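Local coordinates for protein metallo-beta-lactamase (Pseudomonas stutzeri, PDB 4ZEJ) that probably hydrolyses beta-lactam antibiotics to substituted beta-amino acids, using a pair of zinc ions, at residues P4-E9 with T55-H60; E13-H18 with S150-G155; Q177-A182 with L214-S219; A192-V195 with K201-D204. One frame throughout, in Å; residues are numbered along the deposited sequence.

Contact 1: residues P4-E9 with T55-H60; sequences PELRIE and TETLVH
Leu-6 and Ile-8 meet Leu-58 through methyl and methylene groups, and no direct hydrogen bond joins the two segments. The apolar part has two steps. Leu-6 turns its CB toward the helix, and its CG stands anti to the backbone N (chi1 -179°), which carries CD2 onto the helix between Thr-57 and Leu-58: CD2 lies 4.1 Å from Leu-58 CB and 4.2 Å from Thr-57 CG2. Two residues on, Ile-8 CD1 comes within 3.8 Å of Leu-58 CD1. The two side chains cross at about a right angle, Leu-58 CD1 lying over the CG1-CD1 end of Ile-8. In the fold, the start of strand 7-12, at one edge of the seven-stranded mixed sheet, packs on helix 52-64 together with the residue just before it. Pro-49 packs on both Leu-6 and Leu-58, and His-18 of the adjoining strand also touches Leu-58.

The polar part is indirect. One water donates to Glu-5 OE2 (2.9 Å) and also bonds Thr-57 OG1 at 2.9 Å, while its bond to Leu-6 N is weak. Thr-57 OG1 is hydrogen-bonded to Arg-53 O as well, and Glu-5 OE1 forms a salt bridge with Arg-53, a second, charged tie to the same helix. Arg-7 points its CB away from the helix and pairs within its own strand, NE to Glu-9 OE1 at 2.9 Å, meeting the carboxylate from 40° above its plane.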
loop_
_atom_site.group_PDB
_atom_site.type_symbol
_atom_site.label_atom_id
_atom_site.label_comp_id
_atom_site.label_asym_id
_atom_site.label_seq_id
_atom_site.Cartn_x
_atom_site.Cartn_y
_atom_site.Cartn_z
ATOM N N PRO A 4 -1.219 16.427 -11.055
ATOM C CA PRO A 4 0.221 16.276 -11.288
ATOM C C PRO A 4 0.569 14.910 -11.869
ATOM O O PRO A 4 -0.219 13.967 -11.751
ATOM C CB PRO A 4 0.832 16.420 -9.886
ATOM C CG PRO A 4 -0.210 17.138 -9.080
ATOM C CD PRO A 4 -1.522 16.669 -9.631
ATOM N N GLU A 5 1.753 14.818 -12.472
ATOM C CA GLU A 5 2.295 13.548 -12.939
ATOM C C GLU A 5 2.794 12.736 -11.739
ATOM O O GLU A 5 2.995 13.276 -10.655
ATOM C CB GLU A 5 3.471 13.770 -13.905
ATOM C CG GLU A 5 3.181 14.625 -15.145
ATOM C CD GLU A 5 2.274 13.969 -16.172
ATOM O OE1 GLU A 5 1.742 14.702 -17.037
ATOM O OE2 GLU A 5 2.084 12.730 -16.148
ATOM N N LEU A 6 3.009 11.441 -11.945
ATOM C CA LEU A 6 3.672 10.596 -10.952
ATOM C C LEU A 6 5.069 11.124 -10.680
ATOM O O LEU A 6 5.735 11.613 -11.596
ATOM C CB LEU A 6 3.816 9.156 -11.493
ATOM C CG LEU A 6 4.489 8.130 -10.556
ATOM C CD1 LEU A 6 3.538 7.097 -9.999
ATOM C CD2 LEU A 6 5.618 7.428 -11.277
ATOM N N ARG A 7 5.528 10.995 -9.445
ATOM C CA ARG A 7 6.954 11.163 -9.157
ATOM C C ARG A 7 7.488 10.007 -8.331
ATOM O O ARG A 7 6.727 9.275 -7.695
ATOM C CB ARG A 7 7.240 12.517 -8.514
ATOM C CG ARG A 7 6.562 12.699 -7.188
ATOM C CD ARG A 7 6.925 14.056 -6.619
ATOM N NE ARG A 7 6.527 14.162 -5.234
ATOM C CZ ARG A 7 5.314 14.498 -4.793
ATOM N NH1 ARG A 7 4.305 14.740 -5.631
ATOM N NH2 ARG A 7 5.115 14.582 -3.483
ATOM N N ILE A 8 8.800 9.807 -8.423
ATOM C CA ILE A 8 9.480 8.700 -7.760
ATOM C C ILE A 8 10.660 9.276 -7.012
ATOM O O ILE A 8 11.481 9.973 -7.605
ATOM C CB ILE A 8 9.944 7.622 -8.765
ATOM C CG1 ILE A 8 8.760 7.102 -9.592
ATOM C CG2 ILE A 8 10.564 6.441 -8.025
ATOM C CD1 ILE A 8 9.164 6.392 -10.867
ATOM N N GLU A 9 10.741 9.000 -5.713
ATOM C CA GLU A 9 11.772 9.588 -4.862
ATOM C C GLU A 9 12.377 8.512 -3.960
ATOM O O GLU A 9 11.672 7.617 -3.495
ATOM C CB GLU A 9 11.152 10.778 -4.086
ATOM C CG GLU A 9 10.903 11.992 -5.005
ATOM C CD GLU A 9 9.937 13.035 -4.466
ATOM O OE1 GLU A 9 8.790 12.684 -4.185
ATOM O OE2 GLU A 9 10.311 14.236 -4.380
ATOM N N THR A 55 0.734 4.360 -13.857
ATOM C CA THR A 55 1.218 2.983 -13.806
ATOM C C THR A 55 2.197 2.746 -14.958
ATOM O O THR A 55 3.273 2.208 -14.747
ATOM C CB THR A 55 0.049 1.971 -13.826
ATOM O OG1 THR A 55 -0.758 2.176 -12.660
ATOM C CG2 THR A 55 0.543 0.534 -13.834
ATOM N N GLU A 56 1.844 3.201 -16.155
ATOM C CA GLU A 56 2.764 3.111 -17.297
ATOM C C GLU A 56 4.089 3.851 -17.058
ATOM O O GLU A 56 5.164 3.314 -17.341
ATOM C CB GLU A 56 2.090 3.596 -18.581
ATOM C CG GLU A 56 2.984 3.441 -19.805
ATOM C CD GLU A 56 2.264 3.512 -21.147
ATOM O OE1 GLU A 56 1.031 3.339 -21.229
ATOM O OE2 GLU A 56 2.968 3.704 -22.155
ATOM N N THR A 57 4.012 5.070 -16.534
ATOM C CA THR A 57 5.212 5.847 -16.212
ATOM C C THR A 57 6.141 5.117 -15.241
ATOM O O THR A 57 7.345 5.033 -15.482
ATOM C CB THR A 57 4.845 7.218 -15.646
ATOM O OG1 THR A 57 4.042 7.901 -16.615
ATOM C CG2 THR A 57 6.094 8.050 -15.357
ATOM N N LEU A 58 5.561 4.583 -14.169
ATOM C CA LEU A 58 6.288 3.835 -13.168
ATOM C C LEU A 58 6.980 2.604 -13.759
ATOM O O LEU A 58 8.169 2.369 -13.497
ATOM C CB LEU A 58 5.337 3.392 -12.053
ATOM C CG LEU A 58 5.959 2.571 -10.919
ATOM C CD1 LEU A 58 6.962 3.434 -10.170
ATOM C CD2 LEU A 58 4.893 2.006 -9.985
ATOM N N VAL A 59 6.238 1.826 -14.542
ATOM C CA VAL A 59 6.791 0.608 -15.168
ATOM C C VAL A 59 7.920 0.963 -16.156
ATOM O O VAL A 59 8.966 0.293 -16.196
ATOM C CB VAL A 59 5.671 -0.239 -15.821
ATOM C CG1 VAL A 59 6.232 -1.390 -16.638
ATOM C CG2 VAL A 59 4.729 -0.793 -14.749
ATOM N N HIS A 60 7.728 2.027 -16.927
ATOM C CA HIS A 60 8.770 2.512 -17.832
ATOM C C HIS A 60 10.037 2.909 -17.091
ATOM O O HIS A 60 11.131 2.634 -17.567
ATOM C CB HIS A 60 8.264 3.693 -18.671
ATOM C CG HIS A 60 7.348 3.292 -19.776
ATOM N ND1 HIS A 60 7.169 4.054 -20.910
ATOM C CD2 HIS A 60 6.603 2.175 -19.952
ATOM C CE1 HIS A 60 6.336 3.434 -21.725
ATOM N NE2 HIS A 60 5.973 2.297 -21.161
HETATM O O HOH W 1 2.919 10.162 -15.141
#

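Contact 2: residues E13-H18 with S150-G155; sequences ENIFLH and SKILFG
Ser-150 OG, which packs on Ile-15, is held by a water at 2.6 Å, and the same water donates to Glu-13 O at 2.9 Å. This bridge is the polar link between the segments, since no direct hydrogen bond crosses. Nearby, Lys-12 NZ binds Ser-150 O, a second polar tie between the same regions. Ser-150 OG also lies 3.6 Å from both Ile-15 CG1 and Ile-15 CD1, a van der Waals contact that leaves a polar atom against an aliphatic branch.

Strand 15-24 belongs to the seven-stranded sheet and strand 152-156 to the five-stranded one, so this contact lies between the two sheets of the metallo-beta-lactamase sandwich. A G1 beta bulge, with Lys-151 and Ile-152 set opposite the single residue Leu-147, opens the second strand. From the bulge, Ile-152 reaches toward Ile-15, tip to tip. The outer part of Ile-152 is extended (chi2 169°), which delivers CD1 into the fork of Ile-15: it is 3.7 Å from CG2 and equally 3.7 Å from CG1. All three touching residues are buried. Val-37, on the neighbouring strand, packs on Ile-15, while Ile-194 and Ile-196 touch Ile-152.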
loop_
_atom_site.group_PDB
_atom_site.type_symbol
_atom_site.label_atom_id
_atom_site.label_comp_id
_atom_site.label_asym_id
_atom_site.label_seq_id
_atom_site.Cartn_x
_atom_site.Cartn_y
_atom_site.Cartn_z
ATOM N N GLU A 13 18.449 3.231 0.564
ATOM C CA GLU A 13 19.021 2.263 -0.376
ATOM C C GLU A 13 17.962 1.226 -0.766
ATOM O O GLU A 13 17.322 0.620 0.100
ATOM C CB GLU A 13 20.243 1.554 0.217
ATOM C CG GLU A 13 20.940 0.585 -0.754
ATOM C CD GLU A 13 22.070 -0.204 -0.121
ATOM O OE1 GLU A 13 22.217 -0.162 1.117
ATOM O OE2 GLU A 13 22.827 -0.879 -0.862
ATOM N N ASN A 14 17.771 1.064 -2.071
ATOM C CA ASN A 14 16.889 0.043 -2.639
ATOM C C ASN A 14 15.383 0.279 -2.469
ATOM O O ASN A 14 14.597 -0.570 -2.873
ATOM C CB ASN A 14 17.279 -1.372 -2.145
ATOM C CG ASN A 14 18.605 -1.842 -2.709
ATOM O OD1 ASN A 14 18.916 -1.578 -3.863
ATOM N ND2 ASN A 14 19.383 -2.561 -1.906
ATOM N N ILE A 15 14.977 1.423 -1.918
ATOM C CA ILE A 15 13.558 1.681 -1.633
ATOM C C ILE A 15 13.147 3.037 -2.182
ATOM O O ILE A 15 13.721 4.071 -1.815
ATOM C CB ILE A 15 13.245 1.623 -0.115
ATOM C CG1 ILE A 15 13.686 0.278 0.490
ATOM C CG2 ILE A 15 11.756 1.899 0.141
ATOM C CD1 ILE A 15 12.938 -0.952 0.015
ATOM N N PHE A 16 12.137 3.028 -3.051
ATOM C CA PHE A 16 11.648 4.241 -3.683
ATOM C C PHE A 16 10.166 4.424 -3.403
ATOM O O PHE A 16 9.399 3.461 -3.451
ATOM C CB PHE A 16 11.895 4.180 -5.186
ATOM C CG PHE A 16 13.358 4.145 -5.541
ATOM C CD1 PHE A 16 14.036 5.317 -5.848
ATOM C CD2 PHE A 16 14.068 2.945 -5.507
ATOM C CE1 PHE A 16 15.391 5.295 -6.152
ATOM C CE2 PHE A 16 15.430 2.911 -5.796
ATOM C CZ PHE A 16 16.092 4.087 -6.122
ATOM N N LEU A 17 9.793 5.663 -3.111
ATOM C CA LEU A 17 8.405 6.050 -2.876
ATOM C C LEU A 17 7.848 6.617 -4.158
ATOM O O LEU A 17 8.465 7.503 -4.760
ATOM C CB LEU A 17 8.362 7.129 -1.794
ATOM C CG LEU A 17 6.982 7.660 -1.420
ATOM C CD1 LEU A 17 6.268 6.643 -0.565
ATOM C CD2 LEU A 17 7.147 8.989 -0.673
ATOM N N HIS A 18 6.712 6.085 -4.616
ATOM C CA HIS A 18 5.998 6.681 -5.727
ATOM C C HIS A 18 4.758 7.406 -5.220
ATOM O O HIS A 18 4.036 6.897 -4.364
ATOM C CB HIS A 18 5.714 5.693 -6.878
ATOM C CG HIS A 18 4.779 4.565 -6.565
ATOM N ND1 HIS A 18 3.408 4.710 -6.561
ATOM C CD2 HIS A 18 5.012 3.242 -6.388
ATOM C CE1 HIS A 18 2.842 3.540 -6.336
ATOM N NE2 HIS A 18 3.791 2.632 -6.237
ATOM N N SER A 150 15.159 -3.848 5.009
ATOM C CA SER A 150 15.166 -2.388 5.114
ATOM C C SER A 150 14.618 -1.847 6.439
ATOM O O SER A 150 14.785 -0.661 6.727
ATOM C CB SER A 150 14.342 -1.798 3.969
ATOM O OG SER A 150 14.834 -2.270 2.729
ATOM N N LYS A 151 13.961 -2.701 7.226
ATOM C CA LYS A 151 13.301 -2.286 8.463
ATOM C C LYS A 151 12.231 -1.222 8.202
ATOM O O LYS A 151 12.044 -0.295 9.005
ATOM C CB LYS A 151 14.318 -1.796 9.512
ATOM C CG LYS A 151 15.545 -2.683 9.690
ATOM C CD LYS A 151 15.167 -4.066 10.196
ATOM C CE LYS A 151 16.376 -4.986 10.275
ATOM N NZ LYS A 151 15.945 -6.412 10.279
ATOM N N ILE A 152 11.537 -1.381 7.080
ATOM C CA ILE A 152 10.442 -0.505 6.690
ATOM C C ILE A 152 9.148 -1.292 6.812
ATOM O O ILE A 152 9.047 -2.419 6.315
ATOM C CB ILE A 152 10.602 0.014 5.249
ATOM C CG1 ILE A 152 11.794 0.978 5.166
ATOM C CG2 ILE A 152 9.297 0.657 4.734
ATOM C CD1 ILE A 152 12.198 1.326 3.747
ATOM N N LEU A 153 8.161 -0.685 7.462
ATOM C CA LEU A 153 6.797 -1.159 7.413
ATOM C C LEU A 153 5.997 -0.231 6.513
ATOM O O LEU A 153 5.864 0.956 6.792
ATOM C CB LEU A 153 6.186 -1.184 8.815
ATOM C CG LEU A 153 4.783 -1.759 8.910
ATOM C CD1 LEU A 153 4.786 -3.247 8.600
ATOM C CD2 LEU A 153 4.211 -1.467 10.297
ATOM N N PHE A 154 5.502 -0.775 5.416
ATOM C CA PHE A 154 4.553 -0.072 4.571
ATOM C C PHE A 154 3.155 -0.337 5.123
ATOM O O PHE A 154 2.627 -1.439 5.013
ATOM C CB PHE A 154 4.665 -0.522 3.123
ATOM C CG PHE A 154 3.755 0.236 2.211
ATOM C CD1 PHE A 154 4.131 1.477 1.707
ATOM C CD2 PHE A 154 2.495 -0.271 1.905
ATOM C CE1 PHE A 154 3.275 2.192 0.883
ATOM C CE2 PHE A 154 1.641 0.438 1.091
ATOM C CZ PHE A 154 2.019 1.671 0.587
ATOM N N GLY A 155 2.560 0.688 5.722
ATOM C CA GLY A 155 1.264 0.548 6.387
ATOM C C GLY A 155 0.068 0.622 5.462
ATOM O O GLY A 155 -1.011 0.146 5.816
HETATM O O HOH W 2 17.203 -1.141 2.382
#

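Contact 3: residues Q177-A182 with L214-S219; sequences QWSRSA and LAETAS
Ala-215 and Ser-179 form the centre of an almost antiparallel helix pair: the axes of 177-182 and 214-218 approach to 8.2 Å at 161° between their N-to-C directions. These two helices, 175-188 and 206-218, belong to the helical layer on one side of the metallo-beta-lactamase sandwich. Small side chains at the crossing are consistent with the closeness, the CA atoms of Ser-179 and Ala-215 being only 5.3 Å apart.

Ala-215 points its CB toward the first helix, where the methyl rests against backbone as much as side chain: it is 3.7 Å from Ser-179 N and 3.8 Å from Trp-178 CB. It also approaches the start of the indole obliquely. That ring runs on toward the active site, stacking with Phe-158, donating through NE1 to Phe-158 O and touching His-138, a ligand of one zinc ion. Trp-178 therefore joins this helix pair to the second shell of the metal site.

Ser-179 offers its CB to the second helix. Its OG sits between the backbone N and the carbonyl carbon (chi1 59°), where it has a weak hydrogen bond to Asp-176 O of its own helix. The third participant, Glu-216, has an extended chain beyond CG; its OE1 forms a salt bridge with Lys-212, so the carboxylate is engaged within its own helix and the aliphatic part does the packing. At the last modelled residue, Ser-219 OG is hydrogen-bonded to Asp-176 OD1, across the helix pair. On the exposed side of the interface, Glu-216 CG meets Ser-179 CB at 3.8 Å.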
loop_
_atom_site.group_PDB
_atom_site.type_symbol
_atom_site.label_atom_id
_atom_site.label_comp_id
_atom_site.label_asym_id
_atom_site.label_seq_id
_atom_site.Cartn_x
_atom_site.Cartn_y
_atom_site.Cartn_z
ATOM N N GLN A 177 -12.278 -2.183 16.146
ATOM C CA GLN A 177 -11.205 -3.135 15.890
ATOM C C GLN A 177 -9.868 -2.460 15.526
ATOM O O GLN A 177 -8.805 -2.994 15.828
ATOM C CB GLN A 177 -11.635 -4.115 14.793
ATOM C CG GLN A 177 -10.658 -5.243 14.442
ATOM C CD GLN A 177 -10.112 -6.033 15.625
ATOM O OE1 GLN A 177 -10.872 -6.506 16.503
ATOM N NE2 GLN A 177 -8.786 -6.221 15.644
ATOM N N TRP A 178 -9.926 -1.286 14.901
ATOM C CA TRP A 178 -8.711 -0.652 14.346
ATOM C C TRP A 178 -7.655 -0.411 15.420
ATOM O O TRP A 178 -6.475 -0.649 15.185
ATOM C CB TRP A 178 -9.067 0.651 13.624
ATOM C CG TRP A 178 -8.095 1.156 12.615
ATOM C CD1 TRP A 178 -6.735 0.926 12.540
ATOM C CD2 TRP A 178 -8.402 2.069 11.566
ATOM N NE1 TRP A 178 -6.201 1.606 11.472
ATOM C CE2 TRP A 178 -7.200 2.323 10.862
ATOM C CE3 TRP A 178 -9.589 2.666 11.121
ATOM C CZ2 TRP A 178 -7.149 3.160 9.751
ATOM C CZ3 TRP A 178 -9.536 3.509 10.005
ATOM C CH2 TRP A 178 -8.329 3.740 9.333
ATOM N N SER A 179 -8.066 0.037 16.604
ATOM C CA SER A 179 -7.085 0.287 17.672
ATOM C C SER A 179 -6.376 -1.018 18.064
ATOM O O SER A 179 -5.156 -1.027 18.249
ATOM C CB SER A 179 -7.736 0.973 18.886
ATOM O OG SER A 179 -8.781 0.195 19.421
ATOM N N ARG A 180 -7.133 -2.113 18.156
ATOM C CA ARG A 180 -6.557 -3.430 18.475
ATOM C C ARG A 180 -5.653 -3.938 17.364
ATOM O O ARG A 180 -4.577 -4.454 17.632
ATOM C CB ARG A 180 -7.642 -4.474 18.736
ATOM C CG ARG A 180 -8.308 -4.341 20.086
ATOM C CD ARG A 180 -9.217 -5.528 20.358
ATOM N NE ARG A 180 -10.378 -5.522 19.460
ATOM C CZ ARG A 180 -11.462 -4.751 19.602
ATOM N NH1 ARG A 180 -11.572 -3.879 20.611
ATOM N NH2 ARG A 180 -12.458 -4.854 18.725
ATOM N N SER A 181 -6.111 -3.801 16.116
ATOM C CA SER A 181 -5.295 -4.145 14.954
ATOM C C SER A 181 -3.996 -3.357 14.925
ATOM O O SER A 181 -2.941 -3.910 14.614
ATOM C CB SER A 181 -6.070 -3.906 13.650
ATOM O OG SER A 181 -7.279 -4.642 13.673
ATOM N N ALA A 182 -4.078 -2.063 15.243
ATOM C CA ALA A 182 -2.894 -1.224 15.289
ATOM C C ALA A 182 -1.921 -1.706 16.370
ATOM O O ALA A 182 -0.717 -1.763 16.142
ATOM C CB ALA A 182 -3.278 0.235 15.522
ATOM N N LEU A 214 -6.112 7.804 17.172
ATOM C CA LEU A 214 -7.224 8.283 16.334
ATOM C C LEU A 214 -8.398 7.306 16.349
ATOM O O LEU A 214 -9.561 7.722 16.460
ATOM C CB LEU A 214 -6.799 8.524 14.889
ATOM C CG LEU A 214 -5.850 9.706 14.609
ATOM C CD1 LEU A 214 -5.385 9.608 13.180
ATOM C CD2 LEU A 214 -6.528 11.035 14.893
ATOM N N ALA A 215 -8.100 6.007 16.234
ATOM C CA ALA A 215 -9.137 4.983 16.269
ATOM C C ALA A 215 -9.842 4.946 17.634
ATOM O O ALA A 215 -11.062 4.769 17.705
ATOM C CB ALA A 215 -8.559 3.619 15.932
ATOM N N GLU A 216 -9.079 5.126 18.708
ATOM C CA GLU A 216 -9.642 5.150 20.063
ATOM C C GLU A 216 -10.621 6.302 20.270
ATOM O O GLU A 216 -11.643 6.114 20.933
ATOM C CB GLU A 216 -8.542 5.217 21.129
ATOM C CG GLU A 216 -7.701 3.949 21.190
ATOM C CD GLU A 216 -6.477 4.072 22.071
ATOM O OE1 GLU A 216 -5.975 3.021 22.519
ATOM O OE2 GLU A 216 -6.025 5.196 22.355
ATOM N N THR A 217 -10.317 7.482 19.728
ATOM C CA THR A 217 -11.209 8.638 19.908
ATOM C C THR A 217 -12.350 8.670 18.882
ATOM O O THR A 217 -13.392 9.280 19.142
ATOM C CB THR A 217 -10.439 9.971 19.944
ATOM O OG1 THR A 217 -9.668 10.129 18.756
ATOM C CG2 THR A 217 -9.520 10.008 21.160
ATOM N N ALA A 218 -12.193 7.973 17.760
ATOM C CA ALA A 218 -13.273 7.853 16.790
ATOM C C ALA A 218 -14.392 6.931 17.302
ATOM O O ALA A 218 -15.533 7.098 16.913
ATOM C CB ALA A 218 -12.748 7.376 15.439
ATOM N N SER A 219 -14.051 5.979 18.177
ATOM C CA SER A 219 -15.013 5.016 18.744
ATOM C C SER A 219 -16.154 5.672 19.526
ATOM O O SER A 219 -15.985 6.740 20.120
ATOM C CB SER A 219 -14.288 4.034 19.668
ATOM O OG SER A 219 -13.309 3.296 18.964
#

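Contact 4: residues A192-V195 with K201-D204; sequences AQIV and KIGD
Flat peptide groups make this contact: the carbonyl of Gly-203 receives Val-195 N at 2.8 Å, with the donor tilted 35° from the carbonyl plane, and Ile-194 CA lies 3.3 Å from the same oxygen in a CH...O contact. The return bond, Gly-203 N to Val-195 O at 3.1 Å, is straighter, 174° at the hydrogen against 166° for the first. Together they define one antiparallel beta bridge, a hydrogen-bonded pair, between strand 194-197, at one edge of the five-stranded sheet, and the loop before helix 206-218. The bridge closes the short connection that contains His-199, a ligand of one zinc ion.

Side chains add apolar and carbonyl contacts. Val-195 sets CG2 anti to its own carbonyl carbon, and both CB and CG2 rest 3.5 Å from Asp-204 O. Ile-194 CG2 and Ile-202 CD1 meet more loosely at 4.2 Å, and Val-11 of strand 7-12 touches both isoleucines, linking this edge to the other sheet. The Asp-204 carboxylate belongs to the turn that leads into helix 206-218: OD1 accepts a hydrogen bond from Ala-206 N and so caps that backbone nitrogen. Nearer the root of the same side chain, Asp-204 CB lies 3.6 Å from Gln-193 O.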
loop_
_atom_site.group_PDB
_atom_site.type_symbol
_atom_site.label_atom_id
_atom_site.label_comp_id
_atom_site.label_asym_id
_atom_site.label_seq_id
_atom_site.Cartn_x
_atom_site.Cartn_y
_atom_site.Cartn_z
ATOM N N ALA A 192 10.667 -1.800 13.386
ATOM C CA ALA A 192 10.426 -0.858 12.292
ATOM C C ALA A 192 11.101 0.475 12.563
ATOM O O ALA A 192 10.886 1.067 13.619
ATOM C CB ALA A 192 8.928 -0.654 12.071
ATOM N N GLN A 193 11.942 0.904 11.624
ATOM C CA GLN A 193 12.614 2.206 11.690
ATOM C C GLN A 193 11.856 3.271 10.898
ATOM O O GLN A 193 11.929 4.451 11.222
ATOM C CB GLN A 193 14.053 2.090 11.184
ATOM C CG GLN A 193 14.951 1.268 12.108
ATOM C CD GLN A 193 16.332 0.991 11.543
ATOM O OE1 GLN A 193 16.756 1.609 10.569
ATOM N NE2 GLN A 193 17.060 0.080 12.180
ATOM N N ILE A 194 11.161 2.845 9.845
ATOM C CA ILE A 194 10.412 3.736 8.979
ATOM C C ILE A 194 9.042 3.104 8.785
ATOM O O ILE A 194 8.936 1.898 8.530
ATOM C CB ILE A 194 11.112 3.941 7.614
ATOM C CG1 ILE A 194 12.477 4.622 7.806
ATOM C CG2 ILE A 194 10.213 4.718 6.642
ATOM C CD1 ILE A 194 13.359 4.661 6.565
ATOM N N VAL A 195 8.004 3.926 8.912
ATOM C CA VAL A 195 6.655 3.540 8.587
ATOM C C VAL A 195 6.119 4.471 7.510
ATOM O O VAL A 195 6.227 5.702 7.620
ATOM C CB VAL A 195 5.732 3.581 9.823
ATOM C CG1 VAL A 195 4.300 3.260 9.422
ATOM C CG2 VAL A 195 6.243 2.610 10.888
ATOM N N LYS A 201 2.958 12.127 4.760
ATOM C CA LYS A 201 4.383 12.132 5.022
ATOM C C LYS A 201 4.858 10.850 5.727
ATOM O O LYS A 201 4.189 10.352 6.637
ATOM C CB LYS A 201 4.706 13.346 5.899
ATOM C CG LYS A 201 6.179 13.632 6.042
ATOM C CD LYS A 201 6.396 14.910 6.829
ATOM C CE LYS A 201 7.850 15.075 7.199
ATOM N NZ LYS A 201 8.192 16.501 7.479
ATOM N N ILE A 202 6.015 10.330 5.329
ATOM C CA ILE A 202 6.560 9.141 6.017
ATOM C C ILE A 202 7.117 9.527 7.389
ATOM O O ILE A 202 7.397 10.696 7.658
ATOM C CB ILE A 202 7.624 8.383 5.183
ATOM C CG1 ILE A 202 8.957 9.116 5.122
ATOM C CG2 ILE A 202 7.069 8.069 3.798
ATOM C CD1 ILE A 202 10.041 8.317 4.414
ATOM N N GLY A 203 7.270 8.540 8.255
ATOM C CA GLY A 203 7.847 8.777 9.571
ATOM C C GLY A 203 8.331 7.484 10.184
ATOM O O GLY A 203 8.689 6.549 9.470
ATOM N N ASP A 204 8.275 7.417 11.505
ATOM C CA ASP A 204 8.716 6.229 12.237
ATOM C C ASP A 204 7.498 5.526 12.845
ATOM O O ASP A 204 6.349 5.777 12.414
ATOM C CB ASP A 204 9.837 6.595 13.243
ATOM C CG ASP A 204 9.362 7.426 14.418
ATOM O OD1 ASP A 204 8.182 7.821 14.474
ATOM O OD2 ASP A 204 10.194 7.700 15.309
#

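Overall arrangement
Contact 2 is the buried one, where the two sheets meet through aliphatic tips and a water; contacts 1 and 3 are partly buried, and contact 4 lies at the surface. Contacts 1 and 2 share the seven-stranded sheet, where Glu-9 O and Leu-17 N (2.7 Å) probably hydrogen-bond. Contacts 2 and 4 share the five-stranded one, probably bonded by Lys-151 O to Gln-193 N and Leu-153 N to Ile-194 O, both 2.9 Å. Contact 4 alone uses direct backbone hydrogen bonds; contacts 1 and 2 combine aliphatic packing with a bridging water, and contact 3 packs small side chains between helices. Contact 4 is also nested inside the loop closed by contact 3, whose helices lie opposite contact 1 across the chain's centre.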